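Local coordinates for surface glycan binding protein B (Bacteroides ovatus, PDB 6E57) that binds mixed-linkage beta-glucan at the cell surface of a gut bacterium, supporting use of this cereal polysaccharide, at residues 153-167 and 198-210. Residues are numbered along the deposited sequence; the frame is centred on the assembly and turned at random.
Sequences LYGSNLQNVTAILLG and YRIVLQDADGNQY. With NA (sodium ion), chain N; PO4 (phosphate ion), chain J.
L202 turns its CG opposite its own carbonyl carbon (chi1 -50°), and its forked end then spreads between three apolar neighbours: CD1 meets L158 CD2 at 3.5 Å, while CD2 reaches L153 CD1 and I164 CG1. The arrangement illustrates how a beta-sandwich, here probably Ig-like, closes its core. Strand 163-166 pairs antiparallel with strand 196-203, and the face bearing I164 and L202 looks onto the second sheet, where L153 sits on strand 150-154. L153 and I200 approach tip to tip, whereas I164 and L202 lie side by side, and L185 and Y187 of strand 184-188 pack against I164.

A classic beta bulge marks one end of the pairing, where T162 and A163 share one partner, Q203, whose carbonyl O accepts T162 N at 3.0 Å and, weakly, A163 N at 3.5 Å. Regular pairing follows, with Q203 N hydrogen-bonded to A163 O, and L165 N to V201 O. On the outer face, Q209 NE2 donates to Q203 OE1 at 3.0 Å, with the acceptor in the plane of the Q209 amide, and the L165 side chain crosses that of Q209 at about a right angle, its CD1 lying 3.4 Å from Q209 NE2. Beyond the corner at G155, whose O binds sodium, the 3-10 turn 158-160 carries L158 to the core. At the other end of the pairing, L166 CD2 makes a CH-pi contact, standing 3.7 Å above the Y198 ring plane and offset toward its rim.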
ATOM      1  N   LEU A 153       4.861  -3.132  14.062  1.00 42.98           N
ATOM      2  CA  LEU A 153       5.906  -3.460  13.103  1.00 42.65           C
ATOM      3  C   LEU A 153       5.753  -4.935  12.709  1.00 43.28           C
ATOM      4  O   LEU A 153       5.584  -5.795  13.578  1.00 42.78           O
ATOM      5  CB  LEU A 153       7.282  -3.209  13.732  1.00 44.42           C
ATOM      6  CG  LEU A 153       7.561  -1.779  14.194  1.00 44.75           C
ATOM      7  CD1 LEU A 153       8.879  -1.705  14.949  1.00 46.92           C
ATOM      8  CD2 LEU A 153       7.574  -0.815  13.022  1.00 43.84           C
ATOM      9  N   TYR A 154       5.784  -5.201  11.398  1.00 41.03           N
ATOM     10  CA  TYR A 154       5.892  -6.542  10.837  1.00 40.08           C
ATOM     11  C   TYR A 154       7.303  -6.724  10.270  1.00 41.41           C
ATOM     12  O   TYR A 154       7.878  -5.783   9.728  1.00 41.37           O
ATOM     13  CB  TYR A 154       4.862  -6.765   9.728  1.00 40.02           C
ATOM     14  CG  TYR A 154       3.428  -6.797  10.187  1.00 40.39           C
ATOM     15  CD1 TYR A 154       2.880  -7.941  10.745  1.00 39.60           C
ATOM     16  CD2 TYR A 154       2.608  -5.688  10.049  1.00 40.52           C
ATOM     17  CE1 TYR A 154       1.559  -7.981  11.161  1.00 39.19           C
ATOM     18  CE2 TYR A 154       1.286  -5.710  10.464  1.00 39.48           C
ATOM     19  CZ  TYR A 154       0.760  -6.861  11.019  1.00 38.76           C
ATOM     20  OH  TYR A 154      -0.537  -6.888  11.433  1.00 39.00           O
ATOM     21  N   GLY A 155       7.841  -7.942  10.391  1.00 40.25           N
ATOM     22  CA  GLY A 155       9.143  -8.266   9.839  1.00 41.18           C
ATOM     23  C   GLY A 155       9.624  -9.634  10.280  1.00 41.81           C
ATOM     24  O   GLY A 155       8.869 -10.606  10.219  1.00 41.55           O
ATOM     25  N   SER A 156      10.890  -9.691  10.714  1.00 43.75           N
ATOM     26  CA  SER A 156      11.567 -10.922  11.118  1.00 44.52           C
ATOM     27  C   SER A 156      12.437 -10.662  12.353  1.00 44.24           C
ATOM     28  O   SER A 156      12.982  -9.569  12.522  1.00 43.25           O
ATOM     29  CB  SER A 156      12.395 -11.479   9.989  1.00 45.24           C
ATOM     30  OG  SER A 156      11.611 -11.646   8.818  1.00 45.84           O
ATOM     31  N   ASN A 157      12.544 -11.688  13.207  1.00 44.78           N
ATOM     32  CA  ASN A 157      13.427 -11.714  14.375  1.00 45.02           C
ATOM     33  C   ASN A 157      13.113 -10.551  15.329  1.00 45.57           C
ATOM     34  O   ASN A 157      13.979 -10.124  16.088  1.00 48.47           O
ATOM     35  CB  ASN A 157      14.895 -11.696  13.943  1.00 44.75           C
ATOM     36  CG  ASN A 157      15.219 -12.776  12.935  1.00 45.20           C
ATOM     37  OD1 ASN A 157      15.711 -12.488  11.849  1.00 45.02           O
ATOM     38  ND2 ASN A 157      14.934 -14.022  13.278  1.00 47.40           N
ATOM     39  N   LEU A 158      11.864 -10.070  15.319  1.00 44.44           N
ATOM     40  CA  LEU A 158      11.485  -8.884  16.078  1.00 43.26           C
ATOM     41  C   LEU A 158      11.282  -9.227  17.558  1.00 45.97           C
ATOM     42  O   LEU A 158      11.160  -8.317  18.371  1.00 46.39           O
ATOM     43  CB  LEU A 158      10.212  -8.275  15.486  1.00 41.29           C
ATOM     44  CG  LEU A 158      10.379  -7.541  14.159  1.00 39.53           C
ATOM     45  CD1 LEU A 158       9.051  -6.950  13.712  1.00 38.12           C
ATOM     46  CD2 LEU A 158      11.437  -6.458  14.262  1.00 39.04           C
ATOM     47  N   GLN A 159      11.244 -10.522  17.900  1.00 48.25           N
ATOM     48  CA  GLN A 159      11.186 -10.959  19.304  1.00 51.93           C
ATOM     49  C   GLN A 159      12.468 -10.559  20.050  1.00 52.82           C
ATOM     50  O   GLN A 159      12.479 -10.547  21.275  1.00 58.46           O
ATOM     51  CB  GLN A 159      10.967 -12.470  19.423  1.00 54.37           C
ATOM     52  CG  GLN A 159      12.079 -13.322  18.827  1.00 56.22           C
ATOM     53  CD  GLN A 159      11.644 -14.003  17.552  1.00 57.51           C
ATOM     54  OE1 GLN A 159      11.419 -13.361  16.526  1.00 57.69           O
ATOM     55  NE2 GLN A 159      11.512 -15.319  17.617  1.00 57.99           N
ATOM     56  N   ASN A 160      13.536 -10.241  19.306  1.00 53.52           N
ATOM     57  CA  ASN A 160      14.829  -9.846  19.868  1.00 52.25           C
ATOM     58  C   ASN A 160      14.793  -8.408  20.408  1.00 51.78           C
ATOM     59  O   ASN A 160      15.601  -8.064  21.269  1.00 55.14           O
ATOM     60  CB  ASN A 160      15.948  -9.963  18.832  1.00 52.32           C
ATOM     61  CG  ASN A 160      16.219 -11.389  18.399  1.00 52.79           C
ATOM     62  OD1 ASN A 160      15.599 -12.327  18.894  1.00 53.51           O
ATOM     63  ND2 ASN A 160      17.155 -11.558  17.479  1.00 53.31           N
ATOM     64  N   VAL A 161      13.871  -7.581  19.901  1.00 48.55           N
ATOM     65  CA  VAL A 161      13.883  -6.130  20.121  1.00 48.80           C
ATOM     66  C   VAL A 161      13.409  -5.813  21.548  1.00 48.35           C
ATOM     67  O   VAL A 161      12.300  -6.165  21.924  1.00 49.16           O
ATOM     68  CB  VAL A 161      13.009  -5.404  19.081  1.00 47.91           C
ATOM     69  CG1 VAL A 161      13.067  -3.894  19.259  1.00 48.32           C
ATOM     70  CG2 VAL A 161      13.380  -5.790  17.655  1.00 47.47           C
ATOM     71  N   THR A 162      14.254  -5.115  22.318  1.00 49.39           N
ATOM     72  CA  THR A 162      13.919  -4.668  23.679  1.00 50.85           C
ATOM     73  C   THR A 162      13.570  -3.172  23.704  1.00 49.57           C
ATOM     74  O   THR A 162      12.968  -2.700  24.668  1.00 49.49           O
ATOM     75  CB  THR A 162      15.059  -4.970  24.660  1.00 53.45           C
ATOM     76  OG1 THR A 162      16.263  -4.407  24.139  1.00 55.54           O
ATOM     77  CG2 THR A 162      15.248  -6.451  24.901  1.00 55.29           C
ATOM     78  N   ALA A 163      13.953  -2.428  22.657  1.00 47.10           N
ATOM     79  CA  ALA A 163      13.618  -1.008  22.551  1.00 46.70           C
ATOM     80  C   ALA A 163      13.570  -0.569  21.082  1.00 45.74           C
ATOM     81  O   ALA A 163      14.280  -1.108  20.234  1.00 44.54           O
ATOM     82  CB  ALA A 163      14.607  -0.183  23.335  1.00 46.45           C
ATOM     83  N   ILE A 164      12.710   0.417  20.808  1.00 46.63           N
ATOM     84  CA  ILE A 164      12.650   1.108  19.532  1.00 47.75           C
ATOM     85  C   ILE A 164      12.980   2.582  19.783  1.00 49.31           C
ATOM     86  O   ILE A 164      12.454   3.178  20.721  1.00 50.67           O
ATOM     87  CB  ILE A 164      11.268   0.951  18.867  1.00 48.24           C
ATOM     88  CG1 ILE A 164      10.892  -0.518  18.660  1.00 47.91           C
ATOM     89  CG2 ILE A 164      11.220   1.733  17.563  1.00 49.43           C
ATOM     90  CD1 ILE A 164       9.434  -0.737  18.344  1.00 47.39           C
ATOM     91  N   LEU A 165      13.844   3.148  18.935  1.00 50.42           N
ATOM     92  CA  LEU A 165      14.218   4.560  19.001  1.00 52.31           C
ATOM     93  C   LEU A 165      13.422   5.330  17.940  1.00 51.91           C
ATOM     94  O   LEU A 165      13.413   4.953  16.768  1.00 51.49           O
ATOM     95  CB  LEU A 165      15.728   4.707  18.779  1.00 53.79           C
ATOM     96  CG  LEU A 165      16.626   3.864  19.687  1.00 54.86           C
ATOM     97  CD1 LEU A 165      18.093   4.152  19.408  1.00 55.57           C
ATOM     98  CD2 LEU A 165      16.311   4.101  21.159  1.00 55.14           C
ATOM     99  N   LEU A 166      12.752   6.403  18.376  1.00 50.69           N
ATOM    100  CA  LEU A 166      11.901   7.218  17.525  1.00 50.91           C
ATOM    101  C   LEU A 166      12.079   8.690  17.909  1.00 53.10           C
ATOM    102  O   LEU A 166      11.608   9.125  18.966  1.00 52.26           O
ATOM    103  CB  LEU A 166      10.450   6.762  17.700  1.00 50.29           C
ATOM    104  CG  LEU A 166       9.492   7.128  16.567  1.00 50.59           C
ATOM    105  CD1 LEU A 166       8.264   6.232  16.596  1.00 51.70           C
ATOM    106  CD2 LEU A 166       9.083   8.590  16.635  1.00 50.93           C
ATOM    107  N   GLY A 167      12.780   9.433  17.045  1.00 55.56           N
ATOM    108  CA  GLY A 167      12.964  10.876  17.174  1.00 58.42           C
ATOM    109  C   GLY A 167      13.364  11.295  18.581  1.00 62.38           C
ATOM    110  O   GLY A 167      12.710  12.143  19.193  1.00 63.52           O
ATOM    111  N   TYR A 198       9.869   9.945  10.777  1.00 43.72           N
ATOM    112  CA  TYR A 198      11.035   9.568  11.582  1.00 43.13           C
ATOM    113  C   TYR A 198      11.595   8.232  11.086  1.00 41.48           C
ATOM    114  O   TYR A 198      10.835   7.342  10.742  1.00 39.83           O
ATOM    115  CB  TYR A 198      10.664   9.471  13.063  1.00 44.41           C
ATOM    116  CG  TYR A 198      10.066  10.723  13.655  1.00 46.55           C
ATOM    117  CD1 TYR A 198       8.701  10.964  13.591  1.00 47.37           C
ATOM    118  CD2 TYR A 198      10.860  11.666  14.292  1.00 46.74           C
ATOM    119  CE1 TYR A 198       8.141  12.109  14.135  1.00 47.45           C
ATOM    120  CE2 TYR A 198      10.316  12.818  14.838  1.00 47.39           C
ATOM    121  CZ  TYR A 198       8.952  13.040  14.762  1.00 47.88           C
ATOM    122  OH  TYR A 198       8.406  14.169  15.301  1.00 49.14           O
ATOM    123  N   ARG A 199      12.928   8.118  11.048  1.00 41.87           N
ATOM    124  CA  ARG A 199      13.623   6.856  10.769  1.00 41.76           C
ATOM    125  C   ARG A 199      13.850   6.123  12.099  1.00 43.09           C
ATOM    126  O   ARG A 199      14.558   6.625  12.968  1.00 43.31           O
ATOM    127  CB  ARG A 199      14.946   7.111  10.037  1.00 41.53           C
ATOM    128  CG  ARG A 199      15.645   5.840   9.571  1.00 40.94           C
ATOM    129  CD  ARG A 199      16.880   6.098   8.727  1.00 40.49           C
ATOM    130  NE  ARG A 199      16.560   6.642   7.416  1.00 40.16           N
ATOM    131  CZ  ARG A 199      16.082   5.936   6.396  1.00 39.83           C
ATOM    132  NH1 ARG A 199      15.801   4.652   6.544  1.00 40.99           N
ATOM    133  NH2 ARG A 199      15.883   6.521   5.228  1.00 39.12           N
ATOM    134  N   ILE A 200      13.234   4.944  12.247  1.00 43.16           N
ATOM    135  CA  ILE A 200      13.249   4.196  13.505  1.00 45.22           C
ATOM    136  C   ILE A 200      14.411   3.197  13.489  1.00 45.90           C
ATOM    137  O   ILE A 200      14.894   2.797  12.430  1.00 47.75           O
ATOM    138  CB  ILE A 200      11.905   3.492  13.783  1.00 45.67           C
ATOM    139  CG1 ILE A 200      11.486   2.552  12.649  1.00 45.33           C
ATOM    140  CG2 ILE A 200      10.819   4.510  14.097  1.00 46.84           C
ATOM    141  CD1 ILE A 200      10.566   1.442  13.091  1.00 44.76           C
ATOM    142  N   VAL A 201      14.833   2.806  14.696  1.00 45.55           N
ATOM    143  CA  VAL A 201      15.942   1.896  14.918  1.00 46.44           C
ATOM    144  C   VAL A 201      15.516   0.882  15.988  1.00 46.72           C
ATOM    145  O   VAL A 201      14.938   1.265  17.006  1.00 47.44           O
ATOM    146  CB  VAL A 201      17.207   2.675  15.331  1.00 48.10           C
ATOM    147  CG1 VAL A 201      18.316   1.758  15.825  1.00 49.21           C
ATOM    148  CG2 VAL A 201      17.709   3.563  14.202  1.00 47.93           C
ATOM    149  N   LEU A 202      15.798  -0.402  15.734  1.00 45.33           N
ATOM    150  CA  LEU A 202      15.513  -1.498  16.660  1.00 45.49           C
ATOM    151  C   LEU A 202      16.772  -1.791  17.479  1.00 46.78           C
ATOM    152  O   LEU A 202      17.848  -1.924  16.909  1.00 46.91           O
ATOM    153  CB  LEU A 202      15.097  -2.737  15.863  1.00 45.12           C
ATOM    154  CG  LEU A 202      14.017  -2.520  14.806  1.00 44.74           C
ATOM    155  CD1 LEU A 202      13.739  -3.814  14.055  1.00 43.73           C
ATOM    156  CD2 LEU A 202      12.742  -1.976  15.432  1.00 44.71           C
ATOM    157  N   GLN A 203      16.618  -1.914  18.802  1.00 48.86           N
ATOM    158  CA  GLN A 203      17.749  -2.111  19.719  1.00 51.68           C
ATOM    159  C   GLN A 203      17.632  -3.471  20.424  1.00 54.11           C
ATOM    160  O   GLN A 203      16.554  -3.859  20.862  1.00 53.65           O
ATOM    161  CB  GLN A 203      17.815  -0.962  20.729  1.00 53.25           C
ATOM    162  CG  GLN A 203      18.925  -1.114  21.762  1.00 52.79           C
ATOM    163  CD  GLN A 203      19.334   0.204  22.374  1.00 51.98           C
ATOM    164  OE1 GLN A 203      19.778   1.120  21.683  1.00 53.68           O
ATOM    165  NE2 GLN A 203      19.191   0.307  23.685  1.00 47.68           N
ATOM    166  N   ASP A 204      18.773  -4.165  20.528  1.00 58.09           N
ATOM    167  CA  ASP A 204      18.919  -5.454  21.224  1.00 60.58           C
ATOM    168  C   ASP A 204      19.025  -5.232  22.737  1.00 60.58           C
ATOM    169  O   ASP A 204      19.149  -4.099  23.205  1.00 59.26           O
ATOM    170  CB  ASP A 204      20.180  -6.198  20.768  1.00 62.61           C
ATOM    171  CG  ASP A 204      19.958  -7.235  19.683  1.00 63.40           C
ATOM    172  OD1 ASP A 204      18.794  -7.640  19.481  1.00 66.99           O
ATOM    173  OD2 ASP A 204      20.958  -7.638  19.058  1.00 69.25           O
ATOM    174  N   ALA A 205      19.004  -6.344  23.481  1.00 59.30           N
ATOM    175  CA  ALA A 205      19.321  -6.369  24.909  1.00 59.35           C
ATOM    176  C   ALA A 205      20.833  -6.191  25.115  1.00 61.32           C
ATOM    177  O   ALA A 205      21.265  -5.696  26.158  1.00 63.43           O
ATOM    178  CB  ALA A 205      18.838  -7.661  25.515  1.00 58.50           C
ATOM    179  N   ASP A 206      21.621  -6.630  24.124  1.00 62.08           N
ATOM    180  CA  ASP A 206      23.073  -6.442  24.082  1.00 61.75           C
ATOM    181  C   ASP A 206      23.417  -4.966  23.851  1.00 59.68           C
ATOM    182  O   ASP A 206      24.417  -4.481  24.366  1.00 61.07           O
ATOM    183  CB  ASP A 206      23.717  -7.302  22.991  1.00 62.51           C
ATOM    184  CG  ASP A 206      23.688  -8.788  23.295  1.00 63.49           C
ATOM    185  OD1 ASP A 206      22.794  -9.216  24.049  1.00 64.56           O
ATOM    186  OD2 ASP A 206      24.570  -9.504  22.783  1.00 68.27           O
ATOM    187  N   GLY A 207      22.593  -4.272  23.058  1.00 58.68           N
ATOM    188  CA  GLY A 207      22.793  -2.857  22.734  1.00 57.23           C
ATOM    189  C   GLY A 207      22.928  -2.603  21.239  1.00 55.43           C
ATOM    190  O   GLY A 207      22.965  -1.449  20.817  1.00 54.46           O
ATOM    191  N   ASN A 208      22.999  -3.680  20.444  1.00 54.76           N
ATOM    192  CA  ASN A 208      23.135  -3.606  18.989  1.00 53.81           C
ATOM    193  C   ASN A 208      21.898  -2.929  18.387  1.00 53.44           C
ATOM    194  O   ASN A 208      20.786  -3.084  18.898  1.00 54.88           O
ATOM    195  CB  ASN A 208      23.328  -4.987  18.361  1.00 54.65           C
ATOM    196  CG  ASN A 208      24.537  -5.717  18.902  1.00 56.25           C
ATOM    197  OD1 ASN A 208      25.612  -5.136  19.034  1.00 59.19           O
ATOM    198  ND2 ASN A 208      24.369  -6.989  19.220  1.00 57.58           N
ATOM    199  N   GLN A 209      22.112  -2.203  17.283  1.00 52.43           N
ATOM    200  CA  GLN A 209      21.074  -1.406  16.638  1.00 50.71           C
ATOM    201  C   GLN A 209      20.915  -1.847  15.177  1.00 49.34           C
ATOM    202  O   GLN A 209      21.889  -2.195  14.514  1.00 50.58           O
ATOM    203  CB  GLN A 209      21.425   0.075  16.765  1.00 50.56           C
ATOM    204  CG  GLN A 209      21.488   0.541  18.211  1.00 51.07           C
ATOM    205  CD  GLN A 209      21.570   2.041  18.331  1.00 52.30           C
ATOM    206  OE1 GLN A 209      22.094   2.726  17.454  1.00 51.66           O
ATOM    207  NE2 GLN A 209      21.053   2.560  19.433  1.00 51.21           N
ATOM    208  N   TYR A 210      19.663  -1.838  14.702  1.00 48.58           N
ATOM    209  CA  TYR A 210      19.302  -2.272  13.357  1.00 49.37           C
ATOM    210  C   TYR A 210      18.261  -1.307  12.781  1.00 49.53           C
ATOM    211  O   TYR A 210      17.394  -0.823  13.508  1.00 52.24           O
ATOM    212  CB  TYR A 210      18.739  -3.693  13.378  1.00 49.52           C
ATOM    213  CG  TYR A 210      19.598  -4.707  14.088  1.00 51.83           C
ATOM    214  CD1 TYR A 210      19.466  -4.928  15.450  1.00 51.83           C
ATOM    215  CD2 TYR A 210      20.545  -5.450  13.400  1.00 52.34           C
ATOM    216  CE1 TYR A 210      20.250  -5.858  16.112  1.00 52.74           C
ATOM    217  CE2 TYR A 210      21.335  -6.387  14.046  1.00 53.96           C
ATOM    218  CZ  TYR A 210      21.187  -6.592  15.407  1.00 53.30           C
ATOM    219  OH  TYR A 210      21.961  -7.512  16.050  1.00 56.01           O
TER
HETATM  220 NA    NA N 512       7.641 -12.742   9.697  1.00 59.01          NA
HETATM  221  P   PO4 J 508       9.686 -14.024  13.206  1.00 61.90           P
HETATM  222  O1  PO4 J 508      10.626 -14.417  12.087  1.00 61.66           O
HETATM  223  O2  PO4 J 508       9.891 -14.945  14.381  1.00 57.00           O
HETATM  224  O3  PO4 J 508       8.256 -14.116  12.718  1.00 65.06           O
HETATM  225  O4  PO4 J 508       9.983 -12.598  13.637  1.00 63.90           O